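Long-range contacts in tyrocidine synthase 2 (Brevibacillus parabrevis, PDB 6TA8), which belongs to the nonribosomal peptide synthetases, large multidomain proteins, and is represented here by a region of the condensation domain family: residues 254-258 with 455-460; 272-276 with 343-347; 288-292 with 447-451; 294-298 with 331-335. All coordinates share one frame; numbering follows the deposited sequence.

Contact 1 of 4, residues 254-258 with 455-460; sequences SFALT and YRKHLL
The strand carrying F255 and the helical turn carrying R456 run nearly parallel, their N-to-C directions 21° apart and their axes 10.6 Å from each other at closest approach. F255 reaches into this interval. Its ring meets Y455 rim to rim, CZ lying 3.6 Å from Y455 CD2, with the two planes almost perpendicular (86°) and neither ring over the face of the other. The same CZ approaches L459 CD1 at 4.3 Å. Next to it, F255 CE1 touches R456 CB at 3.8 Å; the arginine chain then runs back past the phenyl group in the opposite direction and bends at chi3 (49°), which brings one face of its guanidinium over F255 CB. These residues join strand 250-256, at one edge of the mixed six-stranded sheet, to helix 445-466, which packs beside that sheet as expected of the alpha/beta subdomains of condensation domains. Helix 277-293 lies beyond, receiving the side chains of Y455 and L459 on A284 and a hydrogen bond from Y455 OH at L281 O. Where the strand has ended, L257 continues the apolar seam: its CD2 rests 4.2 Å from L460 CD2 and also lies near R456 CD.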
loop_
_atom_site.group_PDB
_atom_site.type_symbol
_atom_site.label_atom_id
_atom_site.label_comp_id
_atom_site.label_asym_id
_atom_site.label_seq_id
_atom_site.Cartn_x
_atom_site.Cartn_y
_atom_site.Cartn_z
ATOM N N SER A 254 11.299 13.719 1.342
ATOM C CA SER A 254 10.039 14.034 0.689
ATOM C C SER A 254 10.095 15.412 0.043
ATOM O O SER A 254 10.753 16.328 0.546
ATOM C CB SER A 254 8.871 13.984 1.683
ATOM O OG SER A 254 8.862 12.763 2.401
ATOM N N PHE A 255 9.395 15.545 -1.082
ATOM C CA PHE A 255 9.176 16.835 -1.719
ATOM C C PHE A 255 7.724 16.913 -2.170
ATOM O O PHE A 255 7.106 15.898 -2.500
ATOM C CB PHE A 255 10.131 17.066 -2.905
ATOM C CG PHE A 255 9.775 16.293 -4.148
ATOM C CD1 PHE A 255 8.964 16.852 -5.124
ATOM C CD2 PHE A 255 10.277 15.018 -4.354
ATOM C CE1 PHE A 255 8.644 16.147 -6.270
ATOM C CE2 PHE A 255 9.963 14.309 -5.500
ATOM C CZ PHE A 255 9.144 14.875 -6.458
ATOM N N ALA A 256 7.184 18.127 -2.173
ATOM C CA ALA A 256 5.788 18.354 -2.510
ATOM C C ALA A 256 5.681 19.433 -3.577
ATOM O O ALA A 256 6.575 20.267 -3.744
ATOM C CB ALA A 256 4.968 18.755 -1.276
ATOM N N LEU A 257 4.567 19.404 -4.301
ATOM C CA LEU A 257 4.255 20.406 -5.308
ATOM C C LEU A 257 3.199 21.367 -4.777
ATOM O O LEU A 257 2.379 21.009 -3.928
ATOM C CB LEU A 257 3.756 19.750 -6.599
ATOM C CG LEU A 257 4.707 18.782 -7.307
ATOM C CD1 LEU A 257 4.116 18.335 -8.635
ATOM C CD2 LEU A 257 6.072 19.418 -7.513
ATOM N N THR A 258 3.232 22.597 -5.283
ATOM C CA THR A 258 2.239 23.587 -4.898
ATOM C C THR A 258 0.860 23.187 -5.422
ATOM O O THR A 258 0.729 22.423 -6.384
ATOM C CB THR A 258 2.625 24.970 -5.426
ATOM O OG1 THR A 258 2.616 24.957 -6.859
ATOM C CG2 THR A 258 4.012 25.360 -4.939
ATOM N N TYR A 455 13.681 14.292 -10.146
ATOM C CA TYR A 455 12.315 13.827 -10.361
ATOM C C TYR A 455 11.334 14.990 -10.428
ATOM O O TYR A 455 10.313 14.899 -11.120
ATOM C CB TYR A 455 11.920 12.851 -9.251
ATOM C CG TYR A 455 10.594 12.158 -9.465
ATOM C CD1 TYR A 455 10.207 11.725 -10.727
ATOM C CD2 TYR A 455 9.731 11.927 -8.401
ATOM C CE1 TYR A 455 8.996 11.090 -10.923
ATOM C CE2 TYR A 455 8.519 11.291 -8.589
ATOM C CZ TYR A 455 8.157 10.875 -9.851
ATOM O OH TYR A 455 6.951 10.241 -10.045
ATOM N N ARG A 456 11.625 16.086 -9.726
ATOM C CA ARG A 456 10.747 17.249 -9.762
ATOM C C ARG A 456 10.940 18.060 -11.038
ATOM O O ARG A 456 9.964 18.543 -11.623
ATOM C CB ARG A 456 10.983 18.124 -8.530
ATOM C CG ARG A 456 10.420 19.529 -8.649
ATOM C CD ARG A 456 10.250 20.172 -7.287
ATOM N NE ARG A 456 11.452 20.045 -6.469
ATOM C CZ ARG A 456 11.527 20.409 -5.193
ATOM N NH1 ARG A 456 10.466 20.924 -4.585
ATOM N NH2 ARG A 456 12.662 20.258 -4.524
ATOM N N LYS A 457 12.189 18.213 -11.490
ATOM C CA LYS A 457 12.459 18.975 -12.703
ATOM C C LYS A 457 11.879 18.324 -13.950
ATOM O O LYS A 457 11.811 18.980 -14.995
ATOM C CB LYS A 457 13.967 19.177 -12.876
ATOM C CG LYS A 457 14.714 17.970 -13.420
ATOM C CD LYS A 457 15.913 18.403 -14.250
ATOM C CE LYS A 457 16.828 17.229 -14.567
ATOM N NZ LYS A 457 17.586 16.771 -13.369
ATOM N N HIS A 458 11.464 17.061 -13.871
ATOM C CA HIS A 458 10.771 16.401 -14.969
ATOM C C HIS A 458 9.260 16.403 -14.804
ATOM O O HIS A 458 8.539 16.413 -15.806
ATOM C CB HIS A 458 11.265 14.958 -15.119
ATOM C CG HIS A 458 12.648 14.849 -15.678
ATOM N ND1 HIS A 458 13.754 14.616 -14.890
ATOM C CD2 HIS A 458 13.106 14.949 -16.949
ATOM C CE1 HIS A 458 14.833 14.572 -15.650
ATOM N NE2 HIS A 458 14.468 14.771 -16.904
ATOM N N LEU A 459 8.762 16.390 -13.564
ATOM C CA LEU A 459 7.328 16.538 -13.343
ATOM C C LEU A 459 6.855 17.922 -13.769
ATOM O O LEU A 459 5.825 18.060 -14.439
ATOM C CB LEU A 459 6.992 16.284 -11.873
ATOM C CG LEU A 459 6.919 14.827 -11.416
ATOM C CD1 LEU A 459 6.673 14.752 -9.916
ATOM C CD2 LEU A 459 5.837 14.083 -12.177
ATOM N N LEU A 460 7.600 18.961 -13.387
ATOM C CA LEU A 460 7.258 20.314 -13.813
ATOM C C LEU A 460 7.424 20.485 -15.316
ATOM O O LEU A 460 6.686 21.261 -15.935
ATOM C CB LEU A 460 8.119 21.332 -13.065
ATOM C CG LEU A 460 8.056 21.275 -11.538
ATOM C CD1 LEU A 460 9.102 22.192 -10.925
ATOM C CD2 LEU A 460 6.663 21.637 -11.048
#

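Contact 2 of 4, residues 272-276 with 343-347; sequences AYHTE and IKQTK
Chi1 values of -69° in Y273 and -57° in K344 set each CG opposite its own carbonyl carbon and bring ring and chain together, crossing at about a right angle. The contact packs helix 339-351 against the turn between helix 270-273 and helix 277-293, where H274 leaves helical geometry with positive phi and E276 stands at the N-cap of the next helix. K344 is extended beyond CG, and its chain crosses the ring at the CD2-CE2 side, with K344 CE 3.8 Å from Y273 CE2 near the ring plane. I343 takes a face of the same ring instead: its CD1 stands above the plane toward the rim, 4.3 Å from Y273 CE1. The ring is thus held from a face and an edge by one helical turn, while its hydroxyl is hydrogen-bonded to H465 NE2 on helix 445-466. Further along, T275 offers its methyl group to two residues one turn apart, with CG2 at 4.2 Å from I343 CG2 and 4.3 Å from K347 CB. The bend at chi2 (77°) turns the lysine chain so that K347 CE comes to rest 3.9 Å from H274 O.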
loop_
_atom_site.group_PDB
_atom_site.type_symbol
_atom_site.label_atom_id
_atom_site.label_comp_id
_atom_site.label_asym_id
_atom_site.label_seq_id
_atom_site.Cartn_x
_atom_site.Cartn_y
_atom_site.Cartn_z
ATOM N N ALA A 272 -4.652 15.882 -23.041
ATOM C CA ALA A 272 -3.847 16.200 -24.215
ATOM C C ALA A 272 -3.199 14.945 -24.788
ATOM O O ALA A 272 -3.094 14.797 -26.010
ATOM C CB ALA A 272 -2.785 17.243 -23.865
ATOM N N TYR A 273 -2.755 14.041 -23.917
ATOM C CA TYR A 273 -2.352 12.697 -24.300
ATOM C C TYR A 273 -3.366 11.650 -23.863
ATOM O O TYR A 273 -3.187 10.466 -24.172
ATOM C CB TYR A 273 -0.977 12.363 -23.706
ATOM C CG TYR A 273 0.172 13.146 -24.302
ATOM C CD1 TYR A 273 0.511 14.400 -23.810
ATOM C CD2 TYR A 273 0.923 12.626 -25.347
ATOM C CE1 TYR A 273 1.562 15.117 -24.350
ATOM C CE2 TYR A 273 1.976 13.336 -25.893
ATOM C CZ TYR A 273 2.292 14.581 -25.389
ATOM O OH TYR A 273 3.338 15.292 -25.929
ATOM N N HIS A 274 -4.425 12.063 -23.173
ATOM C CA HIS A 274 -5.414 11.176 -22.559
ATOM C C HIS A 274 -4.730 10.029 -21.817
ATOM O O HIS A 274 -4.913 8.847 -22.109
ATOM C CB HIS A 274 -6.419 10.666 -23.588
ATOM C CG HIS A 274 -7.757 11.331 -23.491
ATOM N ND1 HIS A 274 -8.654 11.049 -22.482
ATOM C CD2 HIS A 274 -8.342 12.279 -24.261
ATOM C CE1 HIS A 274 -9.739 11.789 -22.641
ATOM N NE2 HIS A 274 -9.575 12.543 -23.713
ATOM N N THR A 275 -3.921 10.418 -20.838
ATOM C CA THR A 275 -3.198 9.494 -19.984
ATOM C C THR A 275 -3.934 9.328 -18.660
ATOM O O THR A 275 -5.031 9.852 -18.451
ATOM C CB THR A 275 -1.770 9.991 -19.744
ATOM O OG1 THR A 275 -1.810 11.341 -19.262
ATOM C CG2 THR A 275 -0.963 9.941 -21.029
ATOM N N GLU A 276 -3.317 8.581 -17.756
ATOM C CA GLU A 276 -3.746 8.493 -16.372
ATOM C C GLU A 276 -2.588 8.928 -15.479
ATOM O O GLU A 276 -1.516 9.305 -15.959
ATOM C CB GLU A 276 -4.227 7.078 -16.034
ATOM C CG GLU A 276 -5.240 6.506 -17.024
ATOM C CD GLU A 276 -6.636 7.096 -16.871
ATOM O OE1 GLU A 276 -6.807 8.061 -16.096
ATOM O OE2 GLU A 276 -7.568 6.588 -17.531
ATOM N N ILE A 343 6.426 10.100 -23.409
ATOM C CA ILE A 343 5.161 9.841 -22.726
ATOM C C ILE A 343 4.357 8.782 -23.470
ATOM O O ILE A 343 3.796 7.868 -22.856
ATOM C CB ILE A 343 4.366 11.148 -22.561
ATOM C CG1 ILE A 343 5.192 12.179 -21.790
ATOM C CG2 ILE A 343 3.048 10.886 -21.844
ATOM C CD1 ILE A 343 4.559 13.550 -21.740
ATOM N N LYS A 344 4.288 8.882 -24.800
ATOM C CA LYS A 344 3.590 7.860 -25.574
ATOM C C LYS A 344 4.268 6.502 -25.449
ATOM O O LYS A 344 3.596 5.466 -25.519
ATOM C CB LYS A 344 3.503 8.272 -27.041
ATOM C CG LYS A 344 2.823 9.611 -27.278
ATOM C CD LYS A 344 2.799 9.951 -28.757
ATOM C CE LYS A 344 1.975 11.196 -29.022
ATOM N NZ LYS A 344 1.464 11.235 -30.418
ATOM N N GLN A 345 5.590 6.483 -25.265
ATOM C CA GLN A 345 6.297 5.220 -25.081
ATOM C C GLN A 345 5.870 4.541 -23.787
ATOM O O GLN A 345 5.583 3.339 -23.766
ATOM C CB GLN A 345 7.805 5.463 -25.092
ATOM C CG GLN A 345 8.624 4.347 -24.472
ATOM C CD GLN A 345 9.096 3.341 -25.496
ATOM O OE1 GLN A 345 9.177 3.642 -26.687
ATOM N NE2 GLN A 345 9.416 2.137 -25.038
ATOM N N THR A 346 5.813 5.303 -22.692
ATOM C CA THR A 346 5.442 4.724 -21.405
ATOM C C THR A 346 3.943 4.456 -21.328
ATOM O O THR A 346 3.520 3.427 -20.787
ATOM C CB THR A 346 5.888 5.652 -20.274
ATOM O OG1 THR A 346 7.319 5.680 -20.220
ATOM C CG2 THR A 346 5.346 5.175 -18.931
ATOM N N LYS A 347 3.128 5.364 -21.871
ATOM C CA LYS A 347 1.681 5.177 -21.841
ATOM C C LYS A 347 1.281 3.884 -22.541
ATOM O O LYS A 347 0.481 3.101 -22.016
ATOM C CB LYS A 347 0.988 6.384 -22.479
ATOM C CG LYS A 347 -0.286 6.061 -23.249
ATOM C CD LYS A 347 -1.469 5.809 -22.326
ATOM C CE LYS A 347 -2.763 5.708 -23.120
ATOM N NZ LYS A 347 -2.630 4.791 -24.289
#

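Contact 3 of 4, residues 288-292 with 447-451; sequences AVKDW and TIASL
W292 and L451 form the heart of this crossing of helix 277-293 with helix 445-466, whose short segments run at 134° to each other with their axes 10.0 Å apart. A chi1 of 177° carries W292 CG opposite the backbone N and swings the indole toward helix 445-466. One hydrogen bond results: the indole NE1 of W292 donates to the backbone carbonyl T447 O at 2.8 Å. The bond is bent, 134° at the hydrogen, since the oxygen sits out of the ring plane. A CH-pi contact accompanies it, L451 CB standing 3.5 Å from the centroid of the five-membered ring, almost straight above the indole face. Apolar packing extends from there. L451 CD1 touches both W292 CB (3.7 Å) and A288 CB (3.9 Å), and L451 CD2 follows the indole out over its six-membered part. At the pyrrole side T447 CG2 comes within 3.6 Å of W292 NE1, while the threonine hydroxyl is hydrogen-bonded to D239 OD2. S450 OG lies at the indole edge, 3.8 Å from W292 CD1, without a bond. Bonded at nitrogen and pressed on a face by leucine, the indole is limited in tilt and rotation, and its N-H is satisfied within a largely apolar, partly buried interface.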
loop_
_atom_site.group_PDB
_atom_site.type_symbol
_atom_site.label_atom_id
_atom_site.label_comp_id
_atom_site.label_asym_id
_atom_site.label_seq_id
_atom_site.Cartn_x
_atom_site.Cartn_y
_atom_site.Cartn_z
ATOM N N ALA A 288 14.287 10.603 -14.368
ATOM C CA ALA A 288 15.003 10.961 -13.149
ATOM C C ALA A 288 16.154 9.997 -12.889
ATOM O O ALA A 288 17.281 10.422 -12.612
ATOM C CB ALA A 288 14.040 10.988 -11.963
ATOM N N VAL A 289 15.888 8.691 -12.981
ATOM C CA VAL A 289 16.941 7.696 -12.797
ATOM C C VAL A 289 18.009 7.836 -13.874
ATOM O O VAL A 289 19.191 7.564 -13.629
ATOM C CB VAL A 289 16.334 6.277 -12.780
ATOM C CG1 VAL A 289 17.409 5.231 -12.530
ATOM C CG2 VAL A 289 15.239 6.181 -11.726
ATOM N N LYS A 290 17.620 8.269 -15.075
ATOM C CA LYS A 290 18.593 8.462 -16.146
ATOM C C LYS A 290 19.549 9.605 -15.821
ATOM O O LYS A 290 20.767 9.471 -15.973
ATOM C CB LYS A 290 17.873 8.719 -17.470
ATOM C CG LYS A 290 18.806 9.006 -18.634
ATOM C CD LYS A 290 18.030 9.242 -19.920
ATOM C CE LYS A 290 18.962 9.591 -21.069
ATOM N NZ LYS A 290 19.951 8.510 -21.331
ATOM N N ASP A 291 19.013 10.741 -15.373
ATOM C CA ASP A 291 19.863 11.866 -15.000
ATOM C C ASP A 291 20.601 11.637 -13.689
ATOM O O ASP A 291 21.528 12.394 -13.382
ATOM C CB ASP A 291 19.029 13.144 -14.897
ATOM C CG ASP A 291 18.829 13.816 -16.237
ATOM O OD1 ASP A 291 19.839 14.117 -16.908
ATOM O OD2 ASP A 291 17.664 14.042 -16.622
ATOM N N TRP A 292 20.222 10.619 -12.920
ATOM C CA TRP A 292 20.790 10.369 -11.601
ATOM C C TRP A 292 21.764 9.198 -11.593
ATOM O O TRP A 292 22.885 9.328 -11.093
ATOM C CB TRP A 292 19.659 10.127 -10.592
ATOM C CG TRP A 292 20.120 9.791 -9.213
ATOM C CD1 TRP A 292 20.692 10.635 -8.308
ATOM C CD2 TRP A 292 20.034 8.516 -8.574
ATOM N NE1 TRP A 292 20.973 9.963 -7.144
ATOM C CE2 TRP A 292 20.579 8.659 -7.281
ATOM C CE3 TRP A 292 19.553 7.269 -8.968
ATOM C CZ2 TRP A 292 20.655 7.602 -6.385
ATOM C CZ3 TRP A 292 19.623 6.232 -8.081
ATOM C CH2 TRP A 292 20.173 6.397 -6.802
ATOM N N THR A 447 22.837 12.304 -2.079
ATOM C CA THR A 447 22.631 11.486 -3.270
ATOM C C THR A 447 21.147 11.254 -3.527
ATOM O O THR A 447 20.704 11.234 -4.681
ATOM C CB THR A 447 23.362 10.152 -3.123
ATOM O OG1 THR A 447 24.740 10.393 -2.813
ATOM C CG2 THR A 447 23.271 9.341 -4.409
ATOM N N ILE A 448 20.362 11.080 -2.462
ATOM C CA ILE A 448 18.924 10.896 -2.625
ATOM C C ILE A 448 18.261 12.208 -3.024
ATOM O O ILE A 448 17.328 12.226 -3.835
ATOM C CB ILE A 448 18.314 10.317 -1.336
ATOM C CG1 ILE A 448 18.953 8.965 -1.011
ATOM C CG2 ILE A 448 16.806 10.171 -1.473
ATOM C CD1 ILE A 448 18.816 7.946 -2.121
ATOM N N ALA A 449 18.734 13.327 -2.467
ATOM C CA ALA A 449 18.160 14.625 -2.812
ATOM C C ALA A 449 18.381 14.963 -4.280
ATOM O O ALA A 449 17.577 15.686 -4.878
ATOM C CB ALA A 449 18.752 15.718 -1.923
ATOM N N SER A 450 19.463 14.457 -4.876
ATOM C CA SER A 450 19.700 14.686 -6.297
ATOM C C SER A 450 18.665 13.964 -7.149
ATOM O O SER A 450 18.157 14.522 -8.129
ATOM C CB SER A 450 21.114 14.240 -6.669
ATOM O OG SER A 450 21.341 14.370 -8.061
ATOM N N LEU A 451 18.336 12.720 -6.788
ATOM C CA LEU A 451 17.317 11.979 -7.525
ATOM C C LEU A 451 15.935 12.595 -7.345
ATOM O O LEU A 451 15.127 12.580 -8.280
ATOM C CB LEU A 451 17.312 10.516 -7.079
ATOM C CG LEU A 451 16.222 9.605 -7.647
ATOM C CD1 LEU A 451 16.311 9.532 -9.161
ATOM C CD2 LEU A 451 16.313 8.215 -7.033
#

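Contact 4 of 4, residues 294-298 with 331-335; sequences HTNGV and LDMEK
M333 N donates to N296 O at 3.0 Å, approaching from well above the carbonyl plane (48° out of it), and L331 N donates to V298 O at 3.1 Å, meeting the oxygen nearly head-on (C=O...N angle 166°). Between them G297 CA makes a CA-H...O contact of 3.5 Å with L331 O. The side-chain oxygen N296 OD1 comes as close as 2.7 Å to M333 O, but both are acceptors and no bond joins them; OD1 probably hydrogen-bonds to K290 NZ of helix 277-293, at a modelled separation too short to be exact. This pairing brings together the start of strand 297-304 and the end of strand 325-332, antiparallel neighbours at one border of the mixed six-stranded sheet of the condensation domain, and the ladder ends here as each chain passes into loop. M333 packs where the two backbones draw closest, its CB against N296. Bent at both chi2 (76°) and chi3, its side chain folds back so that M333 CE rests 3.4 Å from G297 N and 3.8 Å from V298 CG1. The same methyl group faces T295 OG1 at 3.7 Å, a buried hydroxyl with no hydrogen-bonding partner in the model. The side chains of V298 and L331 run alongside each other on one face of the sheet, V298 CG1 reaching L331 CD1 at 4.0 Å.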
loop_
_atom_site.group_PDB
_atom_site.type_symbol
_atom_site.label_atom_id
_atom_site.label_comp_id
_atom_site.label_asym_id
_atom_site.label_seq_id
_atom_site.Cartn_x
_atom_site.Cartn_y
_atom_site.Cartn_z
ATOM N N HIS A 294 22.571 7.520 -14.525
ATOM C CA HIS A 294 23.161 7.443 -15.864
ATOM C C HIS A 294 22.910 6.078 -16.502
ATOM O O HIS A 294 23.831 5.393 -16.952
ATOM C CB HIS A 294 24.656 7.775 -15.826
ATOM C CG HIS A 294 24.950 9.158 -15.336
ATOM N ND1 HIS A 294 25.499 9.406 -14.096
ATOM C CD2 HIS A 294 24.762 10.368 -15.914
ATOM C CE1 HIS A 294 25.641 10.710 -13.934
ATOM N NE2 HIS A 294 25.202 11.316 -15.022
ATOM N N THR A 295 21.642 5.687 -16.536
ATOM C CA THR A 295 21.198 4.446 -17.153
ATOM C C THR A 295 20.262 4.760 -18.314
ATOM O O THR A 295 19.958 5.919 -18.605
ATOM C CB THR A 295 20.496 3.544 -16.131
ATOM O OG1 THR A 295 19.173 4.038 -15.887
ATOM C CG2 THR A 295 21.268 3.509 -14.822
ATOM N N ASN A 296 19.808 3.701 -18.985
ATOM C CA ASN A 296 18.769 3.832 -19.996
ATOM C C ASN A 296 17.710 2.744 -19.859
ATOM O O ASN A 296 16.861 2.610 -20.749
ATOM C CB ASN A 296 19.371 3.813 -21.406
ATOM C CG ASN A 296 20.039 5.127 -21.769
ATOM O OD1 ASN A 296 19.393 6.174 -21.809
ATOM N ND2 ASN A 296 21.338 5.078 -22.037
ATOM N N GLY A 297 17.735 1.973 -18.775
ATOM C CA GLY A 297 16.735 0.959 -18.512
ATOM C C GLY A 297 16.693 0.590 -17.044
ATOM O O GLY A 297 17.720 0.230 -16.460
ATOM N N VAL A 298 15.516 0.683 -16.432
ATOM C CA VAL A 298 15.343 0.376 -15.017
ATOM C C VAL A 298 14.071 -0.445 -14.852
ATOM O O VAL A 298 13.064 -0.195 -15.523
ATOM C CB VAL A 298 15.305 1.660 -14.157
ATOM C CG1 VAL A 298 14.151 2.567 -14.573
ATOM C CG2 VAL A 298 15.222 1.318 -12.676
ATOM N N LEU A 331 11.005 0.308 -17.779
ATOM C CA LEU A 331 11.035 1.638 -18.367
ATOM C C LEU A 331 12.189 1.752 -19.354
ATOM O O LEU A 331 13.254 1.158 -19.164
ATOM C CB LEU A 331 11.168 2.706 -17.280
ATOM C CG LEU A 331 10.109 2.675 -16.177
ATOM C CD1 LEU A 331 10.399 3.735 -15.125
ATOM C CD2 LEU A 331 8.721 2.863 -16.767
ATOM N N ASP A 332 11.968 2.524 -20.416
ATOM C CA ASP A 332 12.941 2.691 -21.488
ATOM C C ASP A 332 13.314 4.162 -21.597
ATOM O O ASP A 332 12.450 5.007 -21.859
ATOM C CB ASP A 332 12.388 2.176 -22.818
ATOM C CG ASP A 332 13.483 1.813 -23.805
ATOM O OD1 ASP A 332 14.671 1.833 -23.418
ATOM O OD2 ASP A 332 13.155 1.506 -24.971
ATOM N N MET A 333 14.597 4.464 -21.396
ATOM C CA MET A 333 15.124 5.816 -21.529
ATOM C C MET A 333 16.000 5.958 -22.770
ATOM O O MET A 333 16.925 6.772 -22.792
ATOM C CB MET A 333 15.909 6.209 -20.278
ATOM C CG MET A 333 15.045 6.490 -19.060
ATOM S SD MET A 333 14.405 4.994 -18.282
ATOM C CE MET A 333 15.847 4.427 -17.386
ATOM N N GLU A 334 15.704 5.174 -23.812
ATOM C CA GLU A 334 16.562 5.132 -24.994
ATOM C C GLU A 334 16.724 6.510 -25.624
ATOM O O GLU A 334 17.827 6.882 -26.045
ATOM C CB GLU A 334 15.996 4.141 -26.011
ATOM C CG GLU A 334 16.767 4.068 -27.319
ATOM C CD GLU A 334 16.117 3.138 -28.325
ATOM O OE1 GLU A 334 15.015 2.625 -28.035
ATOM O OE2 GLU A 334 16.707 2.920 -29.405
ATOM N N LYS A 335 15.643 7.283 -25.699
ATOM C CA LYS A 335 15.679 8.619 -26.295
ATOM C C LYS A 335 14.816 9.539 -25.435
ATOM O O LYS A 335 13.595 9.599 -25.611
ATOM C CB LYS A 335 15.202 8.589 -27.743
ATOM C CG LYS A 335 15.805 9.672 -28.623
ATOM C CD LYS A 335 17.091 9.203 -29.290
ATOM C CE LYS A 335 16.876 8.904 -30.767
ATOM N NZ LYS A 335 18.135 8.480 -31.443
#

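In the fold
All four contacts are partly buried and lie well away from the centre of the chain. Contacts 1 and 3 both use helix 445-466: contact 1 sets it beside a sheet edge mainly by apolar packing, with no hydrogen bond across it, contact 3 against another helix with an added indole hydrogen bond. Contact 4 belongs to the opposite edge of the same sheet and is the one that relies on backbone pairing. It abuts contact 3 through K290, which packs on T295 and M333, the helix and strand being successive in the chain, and it touches contact 2 where Q345 packs on D332. Contacts 2 and 4 each include two exposed touching residues, contacts 1 and 3 none.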